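Local coordinates for protein MccF (Escherichia coli, PDB 4IIY) that confers self-immunity to microcin C7, probably by acting as a hydrolase of the S66 (LD-carboxypeptidase) family, at residues L129-I135 against I154-L160; F283-K287 against V318-D324; A38-V42 against F186-T191; N227-G233 against P329-D335. The protein carries 1 engineered substitution. All coordinates share one frame; numbering follows the deposited sequence.

Interactions 2 and 4 adjoin: Leu319 CD2 packs on Val330 CG2 at 4.1 Å, so that the helix pair of 283-287 and 318-324 lies against the strand pair of 227-233 and 329-335, their centres about 17 Å apart. Interactions 1 and 3 do not touch each other, with nearest atoms about 7 Å apart, although interaction 1 is nested in the chain loop that interaction 3 closes. The predicted charge-relay residue Glu270 has its side chain about 9 Å from that of Phe283 and about 8 Å from that of Phe334. The bound glutamylsulfamoyl inosine is about 12 Å from the side chain of Phe283. Interactions 1 and 3 are away from these sites.

Interaction 1: L129-I135 against I154-L160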
loop_
_atom_site.group_PDB
_atom_site.type_symbol
_atom_site.label_atom_id
_atom_site.label_comp_id
_atom_site.label_asym_id
_atom_site.label_seq_id
_atom_site.Cartn_x
_atom_site.Cartn_y
_atom_site.Cartn_z
ATOM N N LEU B 129 -0.846 17.261 -13.902
ATOM C CA LEU B 129 -1.344 16.957 -15.244
ATOM C C LEU B 129 -2.259 18.063 -15.734
ATOM O O LEU B 129 -2.968 18.697 -14.947
ATOM C CB LEU B 129 -2.092 15.625 -15.290
ATOM C CG LEU B 129 -1.296 14.387 -14.902
ATOM C CD1 LEU B 129 -2.145 13.150 -15.171
ATOM C CD2 LEU B 129 0.007 14.326 -15.686
ATOM N N ASP B 130 -2.264 18.278 -17.043
ATOM C CA ASP B 130 -3.074 19.344 -17.620
ATOM C C ASP B 130 -4.457 18.803 -17.955
ATOM O O ASP B 130 -4.732 18.419 -19.095
ATOM C CB ASP B 130 -2.385 19.914 -18.861
ATOM C CG ASP B 130 -2.990 21.229 -19.317
ATOM O OD1 ASP B 130 -4.166 21.494 -18.990
ATOM O OD2 ASP B 130 -2.278 21.985 -20.020
ATOM N N TYR B 131 -5.324 18.756 -16.945
ATOM C CA TYR B 131 -6.649 18.164 -17.111
ATOM C C TYR B 131 -7.486 18.920 -18.136
ATOM O O TYR B 131 -8.230 18.313 -18.895
ATOM C CB TYR B 131 -7.375 18.035 -15.764
ATOM C CG TYR B 131 -6.606 17.114 -14.855
ATOM C CD1 TYR B 131 -6.561 15.755 -15.113
ATOM C CD2 TYR B 131 -5.875 17.601 -13.790
ATOM C CE1 TYR B 131 -5.830 14.896 -14.318
ATOM C CE2 TYR B 131 -5.131 16.748 -12.986
ATOM C CZ TYR B 131 -5.111 15.395 -13.256
ATOM O OH TYR B 131 -4.373 14.527 -12.476
ATOM N N ASP B 132 -7.357 20.244 -18.166
ATOM C CA ASP B 132 -8.102 21.025 -19.146
ATOM C C ASP B 132 -7.705 20.635 -20.566
ATOM O O ASP B 132 -8.556 20.536 -21.448
ATOM C CB ASP B 132 -7.886 22.524 -18.928
ATOM C CG ASP B 132 -8.589 23.043 -17.691
ATOM O OD1 ASP B 132 -9.556 22.398 -17.235
ATOM O OD2 ASP B 132 -8.179 24.111 -17.186
ATOM N N ALA B 133 -6.417 20.396 -20.791
ATOM C CA ALA B 133 -5.944 20.010 -22.118
ATOM C C ALA B 133 -6.425 18.603 -22.476
ATOM O O ALA B 133 -6.723 18.321 -23.635
ATOM C CB ALA B 133 -4.431 20.102 -22.204
ATOM N N ILE B 134 -6.502 17.721 -21.482
ATOM C CA ILE B 134 -7.019 16.371 -21.697
ATOM C C ILE B 134 -8.479 16.433 -22.126
ATOM O O ILE B 134 -8.905 15.720 -23.037
ATOM C CB ILE B 134 -6.864 15.511 -20.432
ATOM C CG1 ILE B 134 -5.379 15.263 -20.166
ATOM C CG2 ILE B 134 -7.610 14.189 -20.577
ATOM C CD1 ILE B 134 -5.082 14.638 -18.816
ATOM N N ILE B 135 -9.248 17.305 -21.486
ATOM C CA ILE B 135 -10.646 17.477 -21.852
ATOM C C ILE B 135 -10.789 18.061 -23.256
ATOM O O ILE B 135 -11.642 17.625 -24.031
ATOM C CB ILE B 135 -11.370 18.360 -20.826
ATOM C CG1 ILE B 135 -11.488 17.611 -19.496
ATOM C CG2 ILE B 135 -12.746 18.778 -21.338
ATOM C CD1 ILE B 135 -11.824 18.495 -18.318
ATOM N N ILE B 154 -7.240 10.417 -14.022
ATOM C CA ILE B 154 -7.743 11.147 -15.179
ATOM C C ILE B 154 -9.252 10.963 -15.308
ATOM O O ILE B 154 -9.985 11.924 -15.558
ATOM C CB ILE B 154 -6.994 10.738 -16.467
ATOM C CG1 ILE B 154 -5.567 11.288 -16.426
ATOM C CG2 ILE B 154 -7.735 11.219 -17.701
ATOM C CD1 ILE B 154 -4.649 10.745 -17.506
ATOM N N TYR B 155 -9.735 9.745 -15.116
ATOM C CA TYR B 155 -11.177 9.510 -15.137
ATOM C C TYR B 155 -11.889 10.338 -14.061
ATOM O O TYR B 155 -12.913 10.983 -14.319
ATOM C CB TYR B 155 -11.478 8.015 -14.961
ATOM C CG TYR B 155 -12.951 7.707 -14.842
ATOM C CD1 TYR B 155 -13.789 7.770 -15.943
ATOM C CD2 TYR B 155 -13.512 7.376 -13.612
ATOM C CE1 TYR B 155 -15.145 7.497 -15.823
ATOM C CE2 TYR B 155 -14.862 7.097 -13.485
ATOM C CZ TYR B 155 -15.672 7.158 -14.596
ATOM O OH TYR B 155 -17.019 6.884 -14.453
ATOM N N ALA B 156 -11.350 10.324 -12.848
ATOM C CA ALA B 156 -11.950 11.063 -11.737
ATOM C C ALA B 156 -12.056 12.557 -12.040
ATOM O O ALA B 156 -13.067 13.190 -11.718
ATOM C CB ALA B 156 -11.165 10.828 -10.442
ATOM N N LYS B 157 -11.025 13.118 -12.665
ATOM C CA LYS B 157 -10.984 14.554 -12.932
ATOM C C LYS B 157 -11.740 14.992 -14.179
ATOM O O LYS B 157 -12.204 16.137 -14.245
ATOM C CB LYS B 157 -9.535 15.023 -13.050
ATOM C CG LYS B 157 -8.811 15.136 -11.726
ATOM C CD LYS B 157 -9.368 16.303 -10.908
ATOM C CE LYS B 157 -8.642 16.475 -9.587
ATOM N NZ LYS B 157 -9.223 17.605 -8.803
ATOM N N THR B 158 -11.862 14.111 -15.172
ATOM C CA THR B 158 -12.332 14.527 -16.495
ATOM C C THR B 158 -13.501 13.721 -17.037
ATOM O O THR B 158 -14.157 14.156 -17.991
ATOM C CB THR B 158 -11.215 14.458 -17.569
ATOM O OG1 THR B 158 -10.907 13.087 -17.853
ATOM C CG2 THR B 158 -9.960 15.182 -17.113
ATOM N N GLY B 159 -13.748 12.543 -16.471
ATOM C CA GLY B 159 -14.751 11.648 -17.015
ATOM C C GLY B 159 -14.334 10.917 -18.278
ATOM O O GLY B 159 -15.143 10.183 -18.849
ATOM N N LEU B 160 -13.089 11.102 -18.715
ATOM C CA LEU B 160 -12.575 10.401 -19.892
ATOM C C LEU B 160 -12.494 8.895 -19.663
ATOM O O LEU B 160 -11.979 8.436 -18.641
ATOM C CB LEU B 160 -11.189 10.928 -20.252
ATOM C CG LEU B 160 -10.474 10.278 -21.439
ATOM C CD1 LEU B 160 -11.253 10.467 -22.743
ATOM C CD2 LEU B 160 -9.074 10.852 -21.567
#
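Tyr131 meets Lys157 through a CH-pi contact: Lys157 CG sits 3.9 Å from the centroid of the Tyr131 ring, almost straight above it, while Leu129 CB lies against the opposite face, toward its rim, and Ile154 CG1 comes in at the edge. Lys157 CG lies beside the backbone N (chi1 -76°), setting CB and CG over the ring; the bend at chi2 then leads NZ away to a salt bridge with Glu256. Tyr131 OH is hydrogen-bonded to Leu126 O.

The remaining contacts are apolar. Ile154 CD1 meets Ile134 CD1 at 4.1 Å, the side chains at about a right angle, and Ile134 CG2 reaches Leu160 CD2 at 3.8 Å. Helices 131-136 and 148-158 belong to successive beta-alpha-beta crossovers of the N-terminal domain, joining parallel strands 110-115, 140-143 and 162-164, and their local axes cross at -81°. Ile135 CG1 lies 3.7 Å from both CB and CG2 of Thr158.

Hydrogen bonds stay within each segment: Asp130 OD1 N-caps through Ala133 N, and Thr158 OG1 donates to Ile154 O while accepting from Leu160 N, an ST turn. An alanine here removes OG1 and CG2, and Leu160 N would probably be left without its acceptor and Ile135 without the methyl against it.

Interaction 2: F283-K287 against V318-D324; sequences FSMLK and VLTEVLD
The Phe283 ring carries Leu319 CD1 over one face, 4.2 Å from its centroid and 14° off the normal. Leu319 CB approaches CE2 of the same ring at 3.7 Å, and Val318 CG1 comes obliquely to Phe283 CD2. Val322 fills the next position along, its CG2 meeting Phe283 CB and Ser284 OG, and its CG1 touching Lys287 CB at 3.8 Å. Ser284 OG is hydrogen-bonded to Ser124 OG of the second subunit.

Lys287 runs nearly extended past Val322 until its last torsion bends (chi4 71°), and NZ donates a hydrogen bond to Val322 O at 3.0 Å, nearly in line with the carbonyl bond. Through one water each, the same NZ also reaches Leu323 O and Asp324 OD2. Asp324 OD1 forms a salt bridge with Lys95 of the second subunit. The local axes of the two segments cross at -29°, running in roughly the same direction; their helices belong to consecutive beta-alpha-beta crossovers joining parallel strands 266-270, 297-301 and 330-334 of the C-terminal domain.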
loop_
_atom_site.group_PDB
_atom_site.type_symbol
_atom_site.label_atom_id
_atom_site.label_comp_id
_atom_site.label_asym_id
_atom_site.label_seq_id
_atom_site.Cartn_x
_atom_site.Cartn_y
_atom_site.Cartn_z
ATOM N N PHE B 283 -7.611 -6.819 0.402
ATOM C CA PHE B 283 -9.026 -7.172 0.388
ATOM C C PHE B 283 -9.714 -6.604 1.639
ATOM O O PHE B 283 -10.834 -6.083 1.558
ATOM C CB PHE B 283 -9.224 -8.692 0.338
ATOM C CG PHE B 283 -8.903 -9.342 -0.996
ATOM C CD1 PHE B 283 -8.784 -8.607 -2.164
ATOM C CD2 PHE B 283 -8.743 -10.720 -1.059
ATOM C CE1 PHE B 283 -8.502 -9.248 -3.377
ATOM C CE2 PHE B 283 -8.478 -11.366 -2.249
ATOM C CZ PHE B 283 -8.365 -10.632 -3.412
ATOM N N SER B 284 -9.063 -6.694 2.799
ATOM C CA SER B 284 -9.645 -6.104 4.005
ATOM C C SER B 284 -9.763 -4.577 3.915
ATOM O O SER B 284 -10.733 -4.015 4.407
ATOM C CB SER B 284 -8.910 -6.546 5.269
ATOM O OG SER B 284 -9.351 -7.854 5.633
ATOM N N MET B 285 -8.806 -3.913 3.262
ATOM C CA MET B 285 -8.928 -2.476 3.016
ATOM C C MET B 285 -10.241 -2.160 2.300
ATOM O O MET B 285 -10.989 -1.268 2.699
ATOM C CB MET B 285 -7.730 -1.974 2.207
ATOM C CG MET B 285 -7.672 -0.453 1.997
ATOM S SD MET B 285 -8.723 0.188 0.661
ATOM C CE MET B 285 -7.898 -0.530 -0.755
ATOM N N LEU B 286 -10.529 -2.910 1.242
ATOM C CA LEU B 286 -11.780 -2.717 0.504
ATOM C C LEU B 286 -12.995 -2.938 1.407
ATOM O O LEU B 286 -13.959 -2.172 1.375
ATOM C CB LEU B 286 -11.847 -3.650 -0.706
ATOM C CG LEU B 286 -10.797 -3.417 -1.792
ATOM C CD1 LEU B 286 -10.827 -4.570 -2.795
ATOM C CD2 LEU B 286 -11.029 -2.070 -2.465
ATOM N N LYS B 287 -12.947 -3.997 2.204
ATOM C CA LYS B 287 -14.043 -4.288 3.112
ATOM C C LYS B 287 -14.282 -3.125 4.074
ATOM O O LYS B 287 -15.426 -2.688 4.262
ATOM C CB LYS B 287 -13.771 -5.576 3.891
ATOM C CG LYS B 287 -14.918 -5.988 4.835
ATOM C CD LYS B 287 -14.470 -7.070 5.808
ATOM C CE LYS B 287 -15.573 -7.443 6.798
ATOM N NZ LYS B 287 -16.672 -8.198 6.147
ATOM N N VAL B 318 -9.205 -16.280 -0.056
ATOM C CA VAL B 318 -8.959 -15.187 0.887
ATOM C C VAL B 318 -10.100 -14.166 0.816
ATOM O O VAL B 318 -10.624 -13.724 1.833
ATOM C CB VAL B 318 -7.594 -14.499 0.625
ATOM C CG1 VAL B 318 -7.336 -13.410 1.656
ATOM C CG2 VAL B 318 -6.467 -15.533 0.645
ATOM N N LEU B 319 -10.501 -13.808 -0.397
ATOM C CA LEU B 319 -11.624 -12.898 -0.577
ATOM C C LEU B 319 -12.871 -13.431 0.120
ATOM O O LEU B 319 -13.592 -12.691 0.785
ATOM C CB LEU B 319 -11.903 -12.687 -2.065
ATOM C CG LEU B 319 -13.080 -11.776 -2.409
ATOM C CD1 LEU B 319 -12.853 -10.363 -1.904
ATOM C CD2 LEU B 319 -13.306 -11.776 -3.911
ATOM N N THR B 320 -13.133 -14.724 -0.029
ATOM C CA THR B 320 -14.308 -15.341 0.585
ATOM C C THR B 320 -14.285 -15.183 2.110
ATOM O O THR B 320 -15.301 -14.872 2.732
ATOM C CB THR B 320 -14.435 -16.820 0.158
ATOM O OG1 THR B 320 -14.663 -16.873 -1.257
ATOM C CG2 THR B 320 -15.590 -17.510 0.876
ATOM N N GLU B 321 -13.125 -15.388 2.727
ATOM C CA GLU B 321 -13.056 -15.178 4.174
ATOM C C GLU B 321 -13.353 -13.720 4.519
ATOM O O GLU B 321 -14.134 -13.428 5.426
ATOM C CB GLU B 321 -11.697 -15.569 4.760
ATOM C CG GLU B 321 -11.709 -15.484 6.281
ATOM C CD GLU B 321 -10.342 -15.642 6.954
ATOM O OE1 GLU B 321 -9.310 -15.745 6.258
ATOM O OE2 GLU B 321 -10.310 -15.639 8.204
ATOM N N VAL B 322 -12.715 -12.797 3.806
ATOM C CA VAL B 322 -12.901 -11.376 4.077
ATOM C C VAL B 322 -14.365 -10.955 3.911
ATOM O O VAL B 322 -14.880 -10.137 4.675
ATOM C CB VAL B 322 -11.962 -10.532 3.197
ATOM C CG1 VAL B 322 -12.311 -9.042 3.275
ATOM C CG2 VAL B 322 -10.507 -10.778 3.596
ATOM N N LEU B 323 -15.036 -11.507 2.908
ATOM C CA LEU B 323 -16.432 -11.154 2.645
ATOM C C LEU B 323 -17.385 -11.496 3.795
ATOM O O LEU B 323 -18.448 -10.887 3.921
ATOM C CB LEU B 323 -16.912 -11.789 1.340
ATOM C CG LEU B 323 -16.431 -11.096 0.067
ATOM C CD1 LEU B 323 -16.795 -11.927 -1.140
ATOM C CD2 LEU B 323 -17.003 -9.689 -0.058
ATOM N N ASP B 324 -17.013 -12.470 4.618
ATOM C CA ASP B 324 -17.783 -12.785 5.823
ATOM C C ASP B 324 -19.263 -13.005 5.523
ATOM O O ASP B 324 -20.134 -12.455 6.199
ATOM C CB ASP B 324 -17.610 -11.676 6.874
ATOM C CG ASP B 324 -18.176 -12.063 8.239
ATOM O OD1 ASP B 324 -18.239 -13.273 8.536
ATOM O OD2 ASP B 324 -18.560 -11.152 9.006
HETATM O O HOH W 1 -18.038 -8.069 3.411
HETATM O O HOH W 2 -18.549 -8.716 8.302
#

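Interaction 3: A38-V42 against F186-T191. With EDO (1,2-ethanediol), chain P.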
loop_
_atom_site.group_PDB
_atom_site.type_symbol
_atom_site.label_atom_id
_atom_site.label_comp_id
_atom_site.label_asym_id
_atom_site.label_seq_id
_atom_site.Cartn_x
_atom_site.Cartn_y
_atom_site.Cartn_z
ATOM N N ALA B 38 -11.458 9.654 -29.716
ATOM C CA ALA B 38 -11.589 9.120 -31.068
ATOM C C ALA B 38 -11.000 7.711 -31.139
ATOM O O ALA B 38 -10.029 7.396 -30.440
ATOM C CB ALA B 38 -10.890 10.032 -32.068
ATOM N N PRO B 39 -11.570 6.855 -31.993
ATOM C CA PRO B 39 -11.078 5.479 -32.082
ATOM C C PRO B 39 -9.714 5.396 -32.759
ATOM O O PRO B 39 -9.308 6.309 -33.478
ATOM C CB PRO B 39 -12.142 4.786 -32.937
ATOM C CG PRO B 39 -12.712 5.889 -33.783
ATOM C CD PRO B 39 -12.716 7.100 -32.887
ATOM N N LEU B 40 -9.015 4.294 -32.517
ATOM C CA LEU B 40 -7.746 4.019 -33.174
ATOM C C LEU B 40 -7.988 3.497 -34.596
ATOM O O LEU B 40 -9.039 2.915 -34.882
ATOM C CB LEU B 40 -6.964 2.981 -32.368
ATOM C CG LEU B 40 -5.499 2.746 -32.724
ATOM C CD1 LEU B 40 -4.673 3.974 -32.405
ATOM C CD2 LEU B 40 -4.960 1.534 -31.965
ATOM N N ALA B 41 -7.006 3.698 -35.466
ATOM C CA ALA B 41 -7.019 3.126 -36.807
ATOM C C ALA B 41 -5.607 2.734 -37.200
ATOM O O ALA B 41 -4.631 3.351 -36.759
ATOM C CB ALA B 41 -7.587 4.124 -37.813
ATOM N N VAL B 42 -5.502 1.719 -38.050
ATOM C CA VAL B 42 -4.227 1.337 -38.623
ATOM C C VAL B 42 -3.559 2.567 -39.220
ATOM O O VAL B 42 -4.194 3.356 -39.938
ATOM C CB VAL B 42 -4.420 0.255 -39.702
ATOM C CG1 VAL B 42 -3.139 0.051 -40.506
ATOM C CG2 VAL B 42 -4.867 -1.051 -39.061
ATOM N N PHE B 186 -6.101 -5.724 -28.312
ATOM C CA PHE B 186 -5.801 -4.296 -28.424
ATOM C C PHE B 186 -6.434 -3.712 -29.693
ATOM O O PHE B 186 -7.197 -2.740 -29.642
ATOM C CB PHE B 186 -4.275 -4.122 -28.433
ATOM C CG PHE B 186 -3.787 -2.727 -28.721
ATOM C CD1 PHE B 186 -3.700 -1.779 -27.713
ATOM C CD2 PHE B 186 -3.339 -2.389 -29.993
ATOM C CE1 PHE B 186 -3.206 -0.512 -27.977
ATOM C CE2 PHE B 186 -2.852 -1.124 -30.266
ATOM C CZ PHE B 186 -2.774 -0.186 -29.253
ATOM N N ILE B 187 -6.129 -4.312 -30.836
ATOM C CA ILE B 187 -6.605 -3.762 -32.099
ATOM C C ILE B 187 -8.122 -3.940 -32.258
ATOM O O ILE B 187 -8.793 -3.041 -32.770
ATOM C CB ILE B 187 -5.809 -4.321 -33.314
ATOM C CG1 ILE B 187 -5.920 -3.378 -34.518
ATOM C CG2 ILE B 187 -6.224 -5.753 -33.650
ATOM C CD1 ILE B 187 -5.182 -2.065 -34.331
ATOM N N LYS B 188 -8.675 -5.056 -31.797
ATOM C CA LYS B 188 -10.119 -5.252 -31.877
ATOM C C LYS B 188 -10.894 -4.224 -31.051
ATOM O O LYS B 188 -11.827 -3.576 -31.545
ATOM C CB LYS B 188 -10.486 -6.660 -31.406
ATOM C CG LYS B 188 -11.980 -6.965 -31.421
ATOM C CD LYS B 188 -12.517 -7.030 -32.839
ATOM C CE LYS B 188 -13.953 -7.527 -32.878
ATOM N NZ LYS B 188 -14.432 -7.656 -34.283
ATOM N N ILE B 189 -10.519 -4.088 -29.786
ATOM C CA ILE B 189 -11.235 -3.212 -28.867
ATOM C C ILE B 189 -11.182 -1.762 -29.337
ATOM O O ILE B 189 -12.184 -1.044 -29.289
ATOM C CB ILE B 189 -10.656 -3.313 -27.435
ATOM C CG1 ILE B 189 -10.925 -4.694 -26.831
ATOM C CG2 ILE B 189 -11.253 -2.245 -26.538
ATOM C CD1 ILE B 189 -12.395 -5.011 -26.656
ATOM N N LEU B 190 -10.017 -1.332 -29.807
ATOM C CA LEU B 190 -9.811 0.076 -30.093
ATOM C C LEU B 190 -10.224 0.488 -31.511
ATOM O O LEU B 190 -10.437 1.676 -31.760
ATOM C CB LEU B 190 -8.359 0.475 -29.808
ATOM C CG LEU B 190 -7.898 0.302 -28.354
ATOM C CD1 LEU B 190 -6.432 0.656 -28.220
ATOM C CD2 LEU B 190 -8.734 1.136 -27.385
ATOM N N THR B 191 -10.330 -0.466 -32.437
ATOM C CA THR B 191 -10.713 -0.116 -33.813
ATOM C C THR B 191 -12.125 -0.530 -34.222
ATOM O O THR B 191 -12.640 -0.032 -35.229
ATOM C CB THR B 191 -9.743 -0.673 -34.877
ATOM O OG1 THR B 191 -9.892 -2.094 -34.981
ATOM C CG2 THR B 191 -8.308 -0.311 -34.562
HETATM C C1 EDO P . -9.360 8.696 -37.110
HETATM O O1 EDO P . -10.503 8.868 -36.261
HETATM C C2 EDO P . -8.550 7.477 -36.675
HETATM O O2 EDO P . -7.905 7.717 -35.415
#
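Leu40, in the loop that leads into strand 45-49, rests on helix 178-191, tying the beginning of the modelled chain to the last turn of that helix. One backbone bond crosses the contact: Leu40 N donates to Leu190 O at 3.1 Å, with a bent N-H...O angle of 141° and the donor above the carbonyl plane. Pro39 CB touches the same oxygen.

The Leu40 side chain does most of the packing. Its CG stands opposite the backbone N (chi1 -168°), and chi2 of 67° then turns CD2 to Phe186 CE2 at 3.8 Å and Ile187 CD1, while Leu40 CB meets Leu190 CB at 3.8 Å. The Leu40 and Phe186 side chains cross at about a right angle.

Thr191, the last residue of the helix, touches the Leu40 carbonyl: its CG2 lies 3.3 Å from Leu40 O, and its OG1 donates to Ile187 O at 2.6 Å. Thr191 N binds that oxygen too, from the opposite face of its plane. Were Thr191 an alanine, Ile187 O would probably lose one of its two donors and a gap would open beside Leu40 O. An ethanediol, probably from the crystallisation liquor, has O2 2.8 Å from Pro39 O and C2 3.7 Å from Ala41 CB. Deeper down, Leu40 and Leu190 both touch Ile140 of strand 140-143, and Phe186 packs on Ile142 of that strand and Met114 of strand 110-115.

Interaction 4: N227-G233 against P329-D335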
loop_
_atom_site.group_PDB
_atom_site.type_symbol
_atom_site.label_atom_id
_atom_site.label_comp_id
_atom_site.label_asym_id
_atom_site.label_seq_id
_atom_site.Cartn_x
_atom_site.Cartn_y
_atom_site.Cartn_z
ATOM N N ASN B 227 -6.645 -22.202 -19.698
ATOM C CA ASN B 227 -7.348 -21.126 -19.013
ATOM C C ASN B 227 -8.277 -21.649 -17.935
ATOM O O ASN B 227 -9.256 -22.331 -18.224
ATOM C CB ASN B 227 -8.099 -20.241 -19.995
ATOM C CG ASN B 227 -8.285 -18.846 -19.461
ATOM O OD1 ASN B 227 -8.562 -18.659 -18.273
ATOM N ND2 ASN B 227 -8.075 -17.858 -20.314
ATOM N N ASN B 228 -7.959 -21.312 -16.691
ATOM C CA ASN B 228 -8.698 -21.802 -15.536
ATOM C C ASN B 228 -9.581 -20.738 -14.889
ATOM O O ASN B 228 -9.915 -20.831 -13.705
ATOM C CB ASN B 228 -7.738 -22.402 -14.505
ATOM C CG ASN B 228 -6.725 -21.397 -13.994
ATOM O OD1 ASN B 228 -6.516 -20.343 -14.597
ATOM N ND2 ASN B 228 -6.084 -21.723 -12.875
ATOM N N CYS B 229 -9.953 -19.720 -15.652
ATOM C CA CYS B 229 -10.905 -18.702 -15.217
ATOM C C CYS B 229 -12.174 -19.381 -14.687
ATOM O O CYS B 229 -12.630 -20.372 -15.282
ATOM C CB CYS B 229 -11.233 -17.809 -16.420
ATOM S SG CYS B 229 -12.194 -16.319 -16.112
ATOM N N ALA B 230 -12.759 -18.858 -13.616
ATOM C CA ALA B 230 -13.959 -19.446 -13.023
ATOM C C ALA B 230 -15.000 -18.369 -12.784
ATOM O O ALA B 230 -14.664 -17.242 -12.403
ATOM C CB ALA B 230 -13.621 -20.153 -11.715
ATOM N N PHE B 231 -16.261 -18.714 -13.009
ATOM C CA PHE B 231 -17.376 -17.803 -12.789
ATOM C C PHE B 231 -18.161 -18.284 -11.573
ATOM O O PHE B 231 -18.868 -19.300 -11.638
ATOM C CB PHE B 231 -18.295 -17.762 -14.018
ATOM C CG PHE B 231 -17.711 -17.049 -15.218
ATOM C CD1 PHE B 231 -18.186 -15.805 -15.591
ATOM C CD2 PHE B 231 -16.708 -17.631 -15.981
ATOM C CE1 PHE B 231 -17.680 -15.143 -16.691
ATOM C CE2 PHE B 231 -16.188 -16.968 -17.085
ATOM C CZ PHE B 231 -16.680 -15.723 -17.444
ATOM N N TYR B 232 -18.042 -17.564 -10.466
ATOM C CA TYR B 232 -18.741 -17.916 -9.236
ATOM C C TYR B 232 -20.008 -17.091 -9.085
ATOM O O TYR B 232 -19.966 -15.918 -8.723
ATOM C CB TYR B 232 -17.828 -17.702 -8.026
ATOM C CG TYR B 232 -16.614 -18.589 -8.012
ATOM C CD1 TYR B 232 -16.717 -19.925 -7.651
ATOM C CD2 TYR B 232 -15.353 -18.089 -8.331
ATOM C CE1 TYR B 232 -15.610 -20.744 -7.627
ATOM C CE2 TYR B 232 -14.238 -18.900 -8.304
ATOM C CZ TYR B 232 -14.373 -20.227 -7.949
ATOM O OH TYR B 232 -13.275 -21.050 -7.920
ATOM N N GLY B 233 -21.145 -17.706 -9.374
ATOM C CA GLY B 233 -22.412 -17.012 -9.293
ATOM C C GLY B 233 -23.340 -17.513 -10.374
ATOM O O GLY B 233 -23.008 -18.450 -11.100
ATOM N N PRO B 329 -21.198 -12.135 -6.662
ATOM C CA PRO B 329 -20.639 -13.022 -7.688
ATOM C C PRO B 329 -19.269 -12.532 -8.162
ATOM O O PRO B 329 -19.017 -11.319 -8.236
ATOM C CB PRO B 329 -21.680 -12.977 -8.808
ATOM C CG PRO B 329 -22.428 -11.710 -8.593
ATOM C CD PRO B 329 -22.393 -11.409 -7.120
ATOM N N VAL B 330 -18.393 -13.478 -8.481
ATOM C CA VAL B 330 -17.007 -13.162 -8.801
ATOM C C VAL B 330 -16.561 -13.869 -10.076
ATOM O O VAL B 330 -16.735 -15.087 -10.209
ATOM C CB VAL B 330 -16.062 -13.589 -7.657
ATOM C CG1 VAL B 330 -14.617 -13.349 -8.058
ATOM C CG2 VAL B 330 -16.391 -12.842 -6.376
ATOM N N LEU B 331 -15.988 -13.107 -11.007
ATOM C CA LEU B 331 -15.292 -13.670 -12.153
ATOM C C LEU B 331 -13.839 -13.762 -11.716
ATOM O O LEU B 331 -13.164 -12.732 -11.577
ATOM C CB LEU B 331 -15.455 -12.771 -13.376
ATOM C CG LEU B 331 -14.954 -13.290 -14.726
ATOM C CD1 LEU B 331 -15.216 -12.278 -15.830
ATOM C CD2 LEU B 331 -13.487 -13.636 -14.686
ATOM N N ASP B 332 -13.378 -14.980 -11.443
ATOM C CA ASP B 332 -12.023 -15.183 -10.951
ATOM C C ASP B 332 -11.091 -15.609 -12.071
ATOM O O ASP B 332 -11.180 -16.730 -12.562
ATOM C CB ASP B 332 -12.018 -16.248 -9.858
ATOM C CG ASP B 332 -10.646 -16.442 -9.237
ATOM O OD1 ASP B 332 -9.778 -15.569 -9.422
ATOM O OD2 ASP B 332 -10.444 -17.466 -8.556
ATOM N N GLY B 333 -10.185 -14.722 -12.474
ATOM C CA GLY B 333 -9.175 -15.063 -13.457
ATOM C C GLY B 333 -9.354 -14.430 -14.823
ATOM O O GLY B 333 -8.989 -15.020 -15.836
ATOM N N PHE B 334 -9.899 -13.222 -14.877
ATOM C CA PHE B 334 -9.977 -12.487 -16.136
ATOM C C PHE B 334 -8.565 -12.162 -16.638
ATOM O O PHE B 334 -7.679 -11.810 -15.847
ATOM C CB PHE B 334 -10.820 -11.213 -15.943
ATOM C CG PHE B 334 -11.158 -10.469 -17.217
ATOM C CD1 PHE B 334 -11.748 -11.107 -18.298
ATOM C CD2 PHE B 334 -10.940 -9.105 -17.300
ATOM C CE1 PHE B 334 -12.074 -10.399 -19.448
ATOM C CE2 PHE B 334 -11.274 -8.391 -18.437
ATOM C CZ PHE B 334 -11.841 -9.044 -19.518
ATOM N N ASP B 335 -8.364 -12.286 -17.947
ATOM C CA ASP B 335 -7.053 -12.087 -18.560
ATOM C C ASP B 335 -6.797 -10.618 -18.872
ATOM O O ASP B 335 -6.567 -10.233 -20.021
ATOM C CB ASP B 335 -6.923 -12.941 -19.822
ATOM C CG ASP B 335 -6.974 -14.420 -19.514
ATOM O OD1 ASP B 335 -5.971 -14.951 -18.985
ATOM O OD2 ASP B 335 -8.030 -15.049 -19.771
HETATM O O HOH W 3 -10.948 -19.980 -8.809
#
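Phe231 and Leu331 lie side by side and point the same way. Leu331 is stretched out along both its torsions, which carries its CG over one face of the Phe231 ring, 4.2 Å from the centroid, toward the rim.

On the other face of the sheet Tyr232 and Asp332 also run alongside each other. Tyr232 CG lies beside its backbone N (chi1 -64°) and Asp332 CG anti to its own (chi1 -176°), which lines them up with ring and carboxylate planes 31° apart. Asp332 CB sits at the ring edge, 3.8 Å from Tyr232 CE2, and a water links Tyr232 OH to Asp332 OD2. Beneath them strand 230-232 closes the edge of the eight-stranded mixed sheet, antiparallel to 330-334. The hydrogen-bonded pairs are Ala230 with Asp332 and Tyr232 with Val330, as in Ala230 N to Asp332 O at 2.9 Å.

Farther along, Asn227 ND2 gives a straight bond to Asp335 OD2 at 2.9 Å, on the syn side. Asn227 OD1 accepts from Cys229 N, an Asx turn; Lys302 NZ makes a salt bridge to Asp335 OD1 and hydrogen bonds to Asn227 OD1 and Gly333 O.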